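Local atomic coordinates of 2-dehydropantoate 2-reductase (Porphyromonas gingivalis, PDB entry 2QYT), a protein that probably catalyses the NADPH-dependent reduction of 2-dehydropantoate (ketopantoate) to (R)-pantoate, the second step from 3-methyl-2-oxobutanoate on the way to pantothenate. Residues 86-91 with 112-117; 14-19 with 42-47; 238-243 with 299-304; 23-28 with 67-72. All blocks are in the same frame, centred on the assembly; numbering follows the deposited sequence.

How the contacts relate
Contacts 1, 2 and 4 sit together in the nucleotide-binding domain of Rossmann type, while contact 3 lies in the helical C-terminal domain. Contacts 1 and 2 belong to one parallel sheet, ordered 73-75, 38-43, 9-14, 86-89, 111-115; their centres are about 12 Å apart, and the backbone of F14 is hydrogen-bonded to L88 and C90. Contact 4 shares helix 18-33 with contact 2, their centres also about 12 Å apart, and the ring of W42 packs against A28 and P71. Along the chain, contacts 2 and 4 interleave, contact 1 follows and contact 3 comes last. Contact 3 lies apart from the other three, about 12 Å from contact 1 at the nearest atoms.

Contact 1. Residues 86-91 with 112-117. With SO4 (sulfate ion), chain E; EDO (1,2-ethanediol), chain G.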
# COMPACT_ATOMS: atom_id res chain seq x y z
N TYR A 86 -14.10 0.31 8.05
CA TYR A 86 -12.80 0.48 7.36
C TYR A 86 -12.68 -0.60 6.32
O TYR A 86 -12.97 -1.74 6.59
CB TYR A 86 -11.62 0.39 8.34
CG TYR A 86 -11.77 1.36 9.52
CD1 TYR A 86 -12.20 0.91 10.79
CD2 TYR A 86 -11.48 2.73 9.36
CE1 TYR A 86 -12.32 1.83 11.88
CE2 TYR A 86 -11.63 3.65 10.46
CZ TYR A 86 -12.03 3.19 11.69
OH TYR A 86 -12.12 4.11 12.71
N ILE A 87 -12.36 -0.17 5.11
CA ILE A 87 -11.92 -1.07 4.09
C ILE A 87 -10.43 -0.81 3.83
O ILE A 87 -10.02 0.30 3.47
CB ILE A 87 -12.69 -0.88 2.77
CG1 ILE A 87 -14.19 -1.15 2.99
CG2 ILE A 87 -12.08 -1.77 1.64
CD1 ILE A 87 -15.10 -0.64 1.84
N LEU A 88 -9.65 -1.88 4.00
CA LEU A 88 -8.23 -1.90 3.60
C LEU A 88 -8.19 -2.48 2.18
O LEU A 88 -8.59 -3.64 1.96
CB LEU A 88 -7.47 -2.82 4.58
CG LEU A 88 -6.76 -2.22 5.78
CD1 LEU A 88 -7.47 -1.11 6.47
CD2 LEU A 88 -6.24 -3.33 6.76
N PHE A 89 -7.82 -1.64 1.23
CA PHE A 89 -7.92 -1.96 -0.18
C PHE A 89 -6.52 -2.40 -0.59
O PHE A 89 -5.60 -1.61 -0.61
CB PHE A 89 -8.41 -0.72 -0.96
CG PHE A 89 -8.70 -0.97 -2.42
CD1 PHE A 89 -9.95 -1.44 -2.83
CD2 PHE A 89 -7.70 -0.74 -3.39
CE1 PHE A 89 -10.22 -1.67 -4.18
CE2 PHE A 89 -7.96 -0.99 -4.78
CZ PHE A 89 -9.24 -1.44 -5.16
N CYS A 90 -6.37 -3.69 -0.88
CA CYS A 90 -5.08 -4.36 -1.02
C CYS A 90 -5.00 -5.23 -2.26
O CYS A 90 -4.25 -6.20 -2.30
CB CYS A 90 -4.79 -5.19 0.24
SG CYS A 90 -4.85 -4.21 1.78
N THR A 91 -5.76 -4.91 -3.30
CA THR A 91 -5.66 -5.72 -4.52
C THR A 91 -4.84 -4.96 -5.57
O THR A 91 -4.96 -3.75 -5.69
CB THR A 91 -7.05 -6.09 -5.09
OG1 THR A 91 -6.85 -6.80 -6.32
CG2 THR A 91 -7.82 -4.87 -5.43
N LYS A 112 -14.52 4.29 5.80
CA LYS A 112 -13.25 4.89 5.35
C LYS A 112 -12.43 3.82 4.63
O LYS A 112 -12.36 2.68 5.09
CB LYS A 112 -12.44 5.48 6.50
CG LYS A 112 -13.20 6.49 7.40
CD LYS A 112 -13.56 7.73 6.58
CE LYS A 112 -14.24 8.79 7.41
NZ LYS A 112 -15.52 8.35 7.90
N ILE A 113 -11.87 4.18 3.49
CA ILE A 113 -11.16 3.28 2.66
C ILE A 113 -9.71 3.70 2.68
O ILE A 113 -9.41 4.91 2.52
CB ILE A 113 -11.69 3.29 1.20
CG1 ILE A 113 -13.20 3.00 1.18
CG2 ILE A 113 -10.97 2.29 0.36
CD1 ILE A 113 -13.83 3.30 -0.13
N LEU A 114 -8.84 2.71 2.90
CA LEU A 114 -7.38 2.84 2.91
C LEU A 114 -6.74 2.01 1.78
O LEU A 114 -6.59 0.81 1.93
CB LEU A 114 -6.82 2.31 4.23
CG LEU A 114 -6.23 3.29 5.24
CD1 LEU A 114 -5.57 2.61 6.44
CD2 LEU A 114 -5.23 4.14 4.47
N PRO A 115 -6.33 2.66 0.69
CA PRO A 115 -5.55 1.92 -0.28
C PRO A 115 -4.12 1.78 0.23
O PRO A 115 -3.47 2.78 0.60
CB PRO A 115 -5.59 2.82 -1.55
CG PRO A 115 -6.45 4.01 -1.20
CD PRO A 115 -6.48 4.08 0.29
N LEU A 116 -3.62 0.55 0.30
CA LEU A 116 -2.25 0.34 0.77
C LEU A 116 -1.26 0.02 -0.37
O LEU A 116 -0.08 -0.27 -0.12
CB LEU A 116 -2.23 -0.69 1.91
CG LEU A 116 -3.17 -0.36 3.10
CD1 LEU A 116 -3.30 -1.54 4.04
CD2 LEU A 116 -2.74 0.96 3.85
N LEU A 117 -1.72 0.16 -1.60
CA LEU A 117 -0.99 -0.18 -2.83
C LEU A 117 0.08 0.87 -3.16
O LEU A 117 -0.03 2.04 -2.77
CB LEU A 117 -1.97 -0.21 -4.04
CG LEU A 117 -3.38 -0.86 -3.97
CD1 LEU A 117 -4.19 -0.15 -2.91
CD2 LEU A 117 -4.14 -0.82 -5.33
S SO4 E . -4.01 -9.59 -4.39
O1 SO4 E . -3.90 -11.04 -4.29
O2 SO4 E . -2.70 -9.00 -4.70
O3 SO4 E . -5.02 -9.30 -5.40
O4 SO4 E . -4.45 -9.03 -3.12
C1 EDO G . -1.64 -7.18 -1.01
O1 EDO G . -2.77 -7.95 -0.58
C2 EDO G . -0.66 -8.02 -1.83
O2 EDO G . 0.65 -7.55 -1.53
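Y86 opens the pairing with K112: its ring atom CD2 comes within 4.1 Å of K112 CB, while the polar ends of both side chains turn to D173, the hydroxyl to its backbone O and the lysine NZ to its carboxylate. I87 then joins the two backbones twice. Its N donates to K112 O, and its O accepts from L114 N at 2.7 Å, a nearly straight bond with 174° at the hydrogen. On the face it shares with F89, I87 runs alongside I113, CD1 to I113 CG1 at 4.2 Å. L88 points to the other face beside L114, and its CG also meets L116 CD1 at 3.9 Å. These are neighbouring parallel strands, 17° apart in direction, at one side of the Rossmann sheet: 111-115 is its outermost strand here, and strand 9-14 flanks 86-89 across from it. F89 carries the ladder on, its N giving a hydrogen to L114 O and its O taking one from L116 N at 3.1 Å. With CG anti to the backbone N (chi1 -174°), the F89 ring is laid so that L117 CD1 meets its edge in plane, 3.6 Å from CD2. C90 leaves the strand and rests SG on L116 CD1 at 3.8 Å. At T91, OG1 donates to O3 of a sulfate at 3.2 Å and also bonds to D93 N, while the backbone O lies close to L117 CD2.

Contact 2. Residues 14-19 with 42-47. With SO4 (sulfate ion), chain C; EDO (1,2-ethanediol), chain G; SO4 (sulfate ion), chain E; SO4 (sulfate ion), chain B.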
# COMPACT_ATOMS: atom_id res chain seq x y z
N PHE A 14 -9.82 -6.17 1.40
CA PHE A 14 -10.11 -6.48 0.02
C PHE A 14 -8.79 -6.80 -0.70
O PHE A 14 -8.01 -5.91 -1.01
CB PHE A 14 -10.81 -5.27 -0.64
CG PHE A 14 -11.31 -5.53 -2.05
CD1 PHE A 14 -12.41 -6.35 -2.27
CD2 PHE A 14 -10.68 -4.95 -3.15
CE1 PHE A 14 -12.89 -6.59 -3.53
CE2 PHE A 14 -11.13 -5.21 -4.44
CZ PHE A 14 -12.26 -6.03 -4.63
N GLY A 15 -8.56 -8.08 -0.96
CA GLY A 15 -7.35 -8.59 -1.59
C GLY A 15 -6.54 -9.17 -0.46
O GLY A 15 -6.21 -8.45 0.47
N LEU A 16 -6.31 -10.47 -0.46
CA LEU A 16 -5.52 -11.11 0.61
C LEU A 16 -4.15 -11.61 0.14
O LEU A 16 -3.81 -12.77 0.37
CB LEU A 16 -6.25 -12.30 1.28
CG LEU A 16 -7.17 -12.25 2.48
CD1 LEU A 16 -7.37 -13.67 3.01
CD2 LEU A 16 -6.86 -11.28 3.64
N GLY A 17 -3.35 -10.77 -0.50
CA GLY A 17 -2.00 -11.17 -0.86
C GLY A 17 -1.12 -10.85 0.35
O GLY A 17 -1.62 -10.80 1.51
N GLY A 18 0.17 -10.61 0.11
CA GLY A 18 1.08 -10.39 1.23
C GLY A 18 0.64 -9.29 2.17
O GLY A 18 0.63 -9.46 3.39
N VAL A 19 0.22 -8.17 1.61
CA VAL A 19 -0.11 -6.97 2.39
C VAL A 19 -1.49 -7.15 3.07
O VAL A 19 -1.62 -7.05 4.29
CB VAL A 19 -0.04 -5.69 1.52
CG1 VAL A 19 -0.69 -4.46 2.27
CG2 VAL A 19 1.43 -5.42 1.05
N TRP A 42 -12.61 -10.78 5.19
CA TRP A 42 -11.63 -10.88 4.13
C TRP A 42 -12.30 -11.17 2.82
O TRP A 42 -13.21 -11.99 2.76
CB TRP A 42 -10.67 -12.04 4.40
CG TRP A 42 -9.85 -11.88 5.63
CD1 TRP A 42 -9.61 -10.72 6.33
CD2 TRP A 42 -9.13 -12.91 6.31
NE1 TRP A 42 -8.79 -10.98 7.43
CE2 TRP A 42 -8.50 -12.32 7.45
CE3 TRP A 42 -9.00 -14.28 6.11
CZ2 TRP A 42 -7.73 -13.06 8.35
CZ3 TRP A 42 -8.24 -15.01 7.01
CH2 TRP A 42 -7.61 -14.40 8.11
N ILE A 43 -11.86 -10.49 1.77
CA ILE A 43 -12.33 -10.83 0.45
C ILE A 43 -11.19 -11.50 -0.27
O ILE A 43 -10.21 -10.87 -0.52
CB ILE A 43 -12.83 -9.60 -0.34
CG1 ILE A 43 -13.89 -8.83 0.48
CG2 ILE A 43 -13.26 -9.99 -1.80
CD1 ILE A 43 -15.25 -9.60 0.79
N ALA A 44 -11.34 -12.76 -0.62
CA ALA A 44 -10.29 -13.53 -1.25
C ALA A 44 -11.00 -14.34 -2.27
O ALA A 44 -12.22 -14.44 -2.20
CB ALA A 44 -9.62 -14.43 -0.26
N ARG A 45 -10.28 -14.94 -3.22
CA ARG A 45 -10.95 -15.75 -4.22
C ARG A 45 -10.23 -17.00 -4.60
O ARG A 45 -9.07 -17.23 -4.20
CB ARG A 45 -11.29 -14.92 -5.45
CG ARG A 45 -10.19 -13.99 -5.97
CD ARG A 45 -10.88 -12.88 -6.78
NE ARG A 45 -10.88 -11.59 -6.08
CZ ARG A 45 -11.93 -10.97 -5.51
NH1 ARG A 45 -13.17 -11.50 -5.54
NH2 ARG A 45 -11.73 -9.78 -4.93
N GLY A 46 -10.95 -17.83 -5.36
CA GLY A 46 -10.41 -19.07 -5.93
C GLY A 46 -9.82 -20.06 -4.94
O GLY A 46 -10.42 -20.33 -3.88
N ALA A 47 -8.65 -20.60 -5.30
CA ALA A 47 -7.89 -21.54 -4.48
C ALA A 47 -7.46 -20.97 -3.17
O ALA A 47 -7.45 -21.67 -2.16
CB ALA A 47 -6.66 -22.09 -5.25
S SO4 C . -6.95 -13.02 -3.27
O1 SO4 C . -6.83 -12.67 -1.86
O2 SO4 C . -5.58 -13.13 -3.78
O3 SO4 C . -7.63 -14.30 -3.45
O4 SO4 C . -7.67 -11.91 -3.93
C1 EDO G . -1.64 -7.18 -1.01
O1 EDO G . -2.77 -7.95 -0.58
C2 EDO G . -0.66 -8.02 -1.83
O2 EDO G . 0.65 -7.55 -1.53
S SO4 E . -4.01 -9.59 -4.39
O1 SO4 E . -3.90 -11.04 -4.29
O2 SO4 E . -2.70 -9.00 -4.70
O3 SO4 E . -5.02 -9.30 -5.40
O4 SO4 E . -4.45 -9.03 -3.12
S SO4 B . 1.60 -10.77 -3.29
O1 SO4 B . 2.02 -9.96 -2.16
O2 SO4 B . 2.77 -10.82 -4.18
O3 SO4 B . 1.18 -12.10 -2.90
O4 SO4 B . 0.49 -10.12 -3.96
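L16 lies over one face of the W42 indole, the two side chains crossing at about a right angle. Its CD2 makes a CH-pi contact 3.8 Å from the centroid of the five-membered ring, and CD1 sits beside the rim of the six-membered ring, 3.6 Å from W42 CE3. F14 CD1 meets I43 CG2 at 3.8 Å. Further along its ring, F14 CE1 lies at the edge of the R45 guanidinium, 3.7 Å from NH2, with the two planes 65° apart. One backbone bond ties the strand ends, G15 N to I43 O at 3.3 Å. Behind this shell, F89 packs on the F14 ring and L58 on both L16 and W42. The chain turns from strand 9-14 through G15 and G17 into helix 18-33, with G17 as N-cap, fitting the glycine-rich GxGxxG turn of Rossmann folds. Both segments reach one sulfate, L16 N holding its O1 at 2.7 Å and R45 N its O3 at 2.7 Å, while G18 N holds a second sulfate. Backbone amides gathered on anions next to a helix N-terminus suggest a site suited to phosphate groups, consistent with binding of NADPH here.

Contact 3. Residues 238-243 with 299-304; sequences AELFRA and VDLPMY
Backbone to backbone, the segments stay well apart: the nearest CA atoms, those of L240 and V299, are 6.9 Å from each other. Residues 238-243 form part of helix 227-244, whereas 299-304 run as an extended link into helix 302-309, with L301 as its N-cap. Both belong to the all-helical C-terminal domain of the ketopantoate reductase family, related to that of 6-phosphogluconate dehydrogenase. Side chains bridge the gap. V299 projects at the helix and divides its two methyls between neighbouring turns, CG2 meeting A243 CB at 4.1 Å while CG1 turns to E239. Deeper in, L240 CD1 and L301 CD1 touch at 4.2 Å, and V290 of helix 288-296 packs against both leucines, so helices 227-244 and 288-296 and the residue just before helix 302-309 meet at this apolar spot. The start of helix 302-309 is further tied to helix 227-244 by E236, whose carboxylate accepts the backbone N of M303 (selenomethionine) and of Y304. E239 lies at the exposed margin, its chain fully stretched beyond CG (chi2 -180°) and crossing V299 at a slant. This brings the flat carboxylate end against a methyl: V299 CG1 sits 3.5 Å from E239 CD and 3.6 Å from E239 OE2.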
# COMPACT_ATOMS: atom_id res chain seq x y z
N ALA A 238 12.32 13.92 -8.00
CA ALA A 238 12.25 14.97 -6.97
C ALA A 238 11.80 16.29 -7.56
O ALA A 238 10.94 16.96 -6.97
CB ALA A 238 13.57 15.13 -6.25
N GLU A 239 12.35 16.64 -8.73
CA GLU A 239 11.92 17.81 -9.50
C GLU A 239 10.44 17.72 -9.89
O GLU A 239 9.72 18.72 -9.78
CB GLU A 239 12.78 17.98 -10.76
CG GLU A 239 12.65 19.33 -11.47
CD GLU A 239 13.51 19.44 -12.73
OE1 GLU A 239 14.20 18.45 -13.11
OE2 GLU A 239 13.50 20.53 -13.34
N LEU A 240 10.01 16.54 -10.33
CA LEU A 240 8.60 16.29 -10.70
C LEU A 240 7.68 16.65 -9.54
O LEU A 240 6.75 17.45 -9.69
CB LEU A 240 8.36 14.83 -11.11
CG LEU A 240 6.90 14.40 -11.43
CD1 LEU A 240 6.88 13.25 -12.39
CD2 LEU A 240 6.07 14.04 -10.21
N PHE A 241 7.96 16.05 -8.38
CA PHE A 241 7.15 16.24 -7.20
C PHE A 241 7.24 17.67 -6.68
O PHE A 241 6.21 18.26 -6.31
CB PHE A 241 7.47 15.18 -6.15
CG PHE A 241 6.81 13.85 -6.43
CD1 PHE A 241 7.39 12.94 -7.31
CD2 PHE A 241 5.59 13.53 -5.86
CE1 PHE A 241 6.77 11.73 -7.61
CE2 PHE A 241 4.97 12.32 -6.14
CZ PHE A 241 5.56 11.42 -7.02
N ARG A 242 8.45 18.22 -6.71
CA ARG A 242 8.68 19.63 -6.35
C ARG A 242 7.83 20.58 -7.19
O ARG A 242 7.53 21.69 -6.76
CB ARG A 242 10.16 19.98 -6.44
CG ARG A 242 10.61 20.98 -5.39
CD ARG A 242 12.10 21.23 -5.43
NE ARG A 242 12.89 20.08 -4.97
CZ ARG A 242 13.83 19.48 -5.70
NH1 ARG A 242 14.12 19.91 -6.92
NH2 ARG A 242 14.50 18.44 -5.19
N ALA A 243 7.44 20.13 -8.38
CA ALA A 243 6.58 20.90 -9.27
C ALA A 243 5.09 20.79 -8.95
O ALA A 243 4.40 21.81 -8.87
CB ALA A 243 6.84 20.53 -10.72
N VAL A 299 7.97 19.70 -17.31
CA VAL A 299 9.31 19.40 -16.78
C VAL A 299 10.05 18.35 -17.64
O VAL A 299 9.55 17.24 -17.86
CB VAL A 299 9.25 18.88 -15.30
CG1 VAL A 299 10.64 18.83 -14.71
CG2 VAL A 299 8.36 19.77 -14.43
N ASP A 300 11.23 18.72 -18.12
CA ASP A 300 12.04 17.76 -18.87
C ASP A 300 12.70 16.75 -17.93
O ASP A 300 13.37 17.12 -16.96
CB ASP A 300 13.09 18.47 -19.74
CG ASP A 300 13.56 17.61 -20.91
OD1 ASP A 300 14.51 18.04 -21.65
OD2 ASP A 300 12.98 16.50 -21.12
N LEU A 301 12.48 15.47 -18.21
CA LEU A 301 13.10 14.38 -17.45
C LEU A 301 13.71 13.41 -18.43
O LEU A 301 13.10 12.38 -18.74
CB LEU A 301 12.10 13.64 -16.55
CG LEU A 301 11.08 14.36 -15.67
CD1 LEU A 301 10.25 13.32 -14.95
CD2 LEU A 301 11.73 15.30 -14.67
N PRO A 302 14.92 13.73 -18.94
CA PRO A 302 15.57 12.92 -19.97
C PRO A 302 15.90 11.47 -19.56
O PRO A 302 15.68 10.57 -20.36
CB PRO A 302 16.85 13.71 -20.30
CG PRO A 302 17.08 14.61 -19.14
CD PRO A 302 15.72 14.93 -18.60
N MSE A 303 16.41 11.27 -18.35
CA MSE A 303 16.79 9.92 -17.88
C MSE A 303 15.60 8.97 -17.76
O MSE A 303 15.67 7.82 -18.22
CB MSE A 303 17.51 10.00 -16.54
CG MSE A 303 18.31 8.73 -16.15
SE MSE A 303 19.79 8.26 -17.37
CE MSE A 303 20.79 9.95 -17.42
N TYR A 304 14.52 9.44 -17.13
CA TYR A 304 13.27 8.68 -17.08
C TYR A 304 12.74 8.37 -18.47
O TYR A 304 12.31 7.25 -18.73
CB TYR A 304 12.22 9.42 -16.26
CG TYR A 304 12.11 8.94 -14.84
CD1 TYR A 304 12.82 9.58 -13.82
CD2 TYR A 304 11.29 7.86 -14.51
CE1 TYR A 304 12.72 9.14 -12.50
CE2 TYR A 304 11.18 7.41 -13.18
CZ TYR A 304 11.90 8.06 -12.19
OH TYR A 304 11.78 7.63 -10.90

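Contact 4. Residues 23-28 with 67-72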
# COMPACT_ATOMS: atom_id res chain seq x y z
N TYR A 23 -1.90 -7.93 7.18
CA TYR A 23 -2.62 -7.01 8.10
C TYR A 23 -3.99 -7.54 8.46
O TYR A 23 -4.42 -7.41 9.60
CB TYR A 23 -2.63 -5.57 7.58
CG TYR A 23 -1.23 -5.00 7.53
CD1 TYR A 23 -0.53 -4.70 8.71
CD2 TYR A 23 -0.59 -4.78 6.30
CE1 TYR A 23 0.75 -4.19 8.69
CE2 TYR A 23 0.72 -4.25 6.28
CZ TYR A 23 1.37 -3.96 7.45
OH TYR A 23 2.63 -3.41 7.41
N GLY A 24 -4.64 -8.22 7.52
CA GLY A 24 -5.90 -8.92 7.85
C GLY A 24 -5.73 -10.01 8.91
O GLY A 24 -6.58 -10.17 9.80
N ALA A 25 -4.63 -10.77 8.83
CA ALA A 25 -4.35 -11.79 9.83
C ALA A 25 -4.14 -11.18 11.23
O ALA A 25 -4.66 -11.69 12.21
CB ALA A 25 -3.12 -12.63 9.41
N MSE A 26 -3.34 -10.12 11.33
CA MSE A 26 -3.09 -9.49 12.62
C MSE A 26 -4.38 -8.95 13.20
O MSE A 26 -4.65 -9.11 14.41
CB MSE A 26 -2.06 -8.38 12.50
CG MSE A 26 -0.66 -8.87 12.04
SE MSE A 26 0.19 -10.04 13.40
CE MSE A 26 0.81 -8.62 14.59
N LEU A 27 -5.18 -8.30 12.36
CA LEU A 27 -6.50 -7.82 12.83
C LEU A 27 -7.39 -8.96 13.30
O LEU A 27 -8.02 -8.84 14.37
CB LEU A 27 -7.22 -6.98 11.76
CG LEU A 27 -6.47 -5.64 11.49
CD1 LEU A 27 -6.98 -4.98 10.15
CD2 LEU A 27 -6.65 -4.74 12.72
N ALA A 28 -7.48 -10.04 12.51
CA ALA A 28 -8.31 -11.20 12.93
C ALA A 28 -7.87 -11.84 14.24
O ALA A 28 -8.69 -12.34 14.99
CB ALA A 28 -8.30 -12.26 11.82
N PHE A 67 1.65 -18.83 12.40
CA PHE A 67 0.33 -18.76 13.00
C PHE A 67 -0.86 -18.90 12.04
O PHE A 67 -0.74 -18.62 10.85
CB PHE A 67 0.16 -17.52 13.94
CG PHE A 67 0.25 -16.18 13.25
CD1 PHE A 67 1.49 -15.53 13.12
CD2 PHE A 67 -0.88 -15.57 12.73
CE1 PHE A 67 1.57 -14.29 12.44
CE2 PHE A 67 -0.83 -14.34 12.10
CZ PHE A 67 0.39 -13.68 11.94
N LEU A 68 -2.02 -19.30 12.58
CA LEU A 68 -3.24 -19.37 11.80
C LEU A 68 -4.29 -18.37 12.34
O LEU A 68 -4.75 -18.51 13.46
CB LEU A 68 -3.78 -20.83 11.79
CG LEU A 68 -5.07 -21.18 11.04
CD1 LEU A 68 -4.80 -21.16 9.51
CD2 LEU A 68 -5.55 -22.58 11.48
N ALA A 69 -4.65 -17.37 11.53
CA ALA A 69 -5.56 -16.32 11.93
C ALA A 69 -6.94 -16.70 11.38
O ALA A 69 -7.06 -17.12 10.22
CB ALA A 69 -5.09 -14.97 11.31
N ARG A 70 -7.96 -16.60 12.23
CA ARG A 70 -9.30 -16.97 11.82
C ARG A 70 -10.18 -15.73 11.74
O ARG A 70 -10.37 -15.04 12.73
CB ARG A 70 -9.89 -17.99 12.80
CG ARG A 70 -8.98 -19.21 12.99
CD ARG A 70 -9.50 -20.09 14.13
NE ARG A 70 -8.71 -21.30 14.35
CZ ARG A 70 -7.43 -21.32 14.73
NH1 ARG A 70 -6.70 -20.18 14.89
NH2 ARG A 70 -6.88 -22.51 14.89
N PRO A 71 -10.74 -15.46 10.54
CA PRO A 71 -11.50 -14.23 10.40
C PRO A 71 -12.95 -14.41 10.86
O PRO A 71 -13.42 -15.54 11.02
CB PRO A 71 -11.49 -14.01 8.88
CG PRO A 71 -11.57 -15.42 8.31
CD PRO A 71 -10.79 -16.31 9.32
N THR A 72 -13.66 -13.31 11.06
CA THR A 72 -15.11 -13.37 11.32
C THR A 72 -15.75 -13.90 10.06
O THR A 72 -16.67 -14.69 10.12
CB THR A 72 -15.70 -11.98 11.63
OG1 THR A 72 -14.85 -11.38 12.61
CG2 THR A 72 -17.21 -12.06 12.20
O HOH W 1 -7.61 -15.48 14.77
O HOH W 2 -11.26 -12.68 13.93
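A25 and A69 make the closest apolar meeting, CB to CB at 3.6 Å, and such small side chains let the helix backbone come near the strand. A69 CB also lies 3.4 Å from A25 O. One turn on, A28 CB rests on the backbone of the other segment, 3.6 Å from R70 O, and touches A69 CB as well. The aromatic contacts gather on F67. With chi1 64°, CG of F67 stands between the backbone N and the carbonyl carbon and the ring is directed at the helix, where A25 CB meets its edge near CE2. Selenomethionine M26 leaves the helix pointing away, but bends at chi2 and chi3 and returns, so that SE comes 3.9 Å from F67 CZ. This is a Met-aromatic contact with the selenium oblique to the ring. Polar links run through water: one molecule gives hydrogens to both A28 O and R70 O, each at 2.8 Å, and a second accepts from R70 N and bonds weakly to A28 O. Residues 23-28 of helix 18-33 run at 79° to residues 67-69 of strand 66-69, packing this outermost strand of the mixed sheet against the helix, with V60 of strand 58-61 touching both A25 and F67 and W42 of the parallel sheet touching A28 and P71.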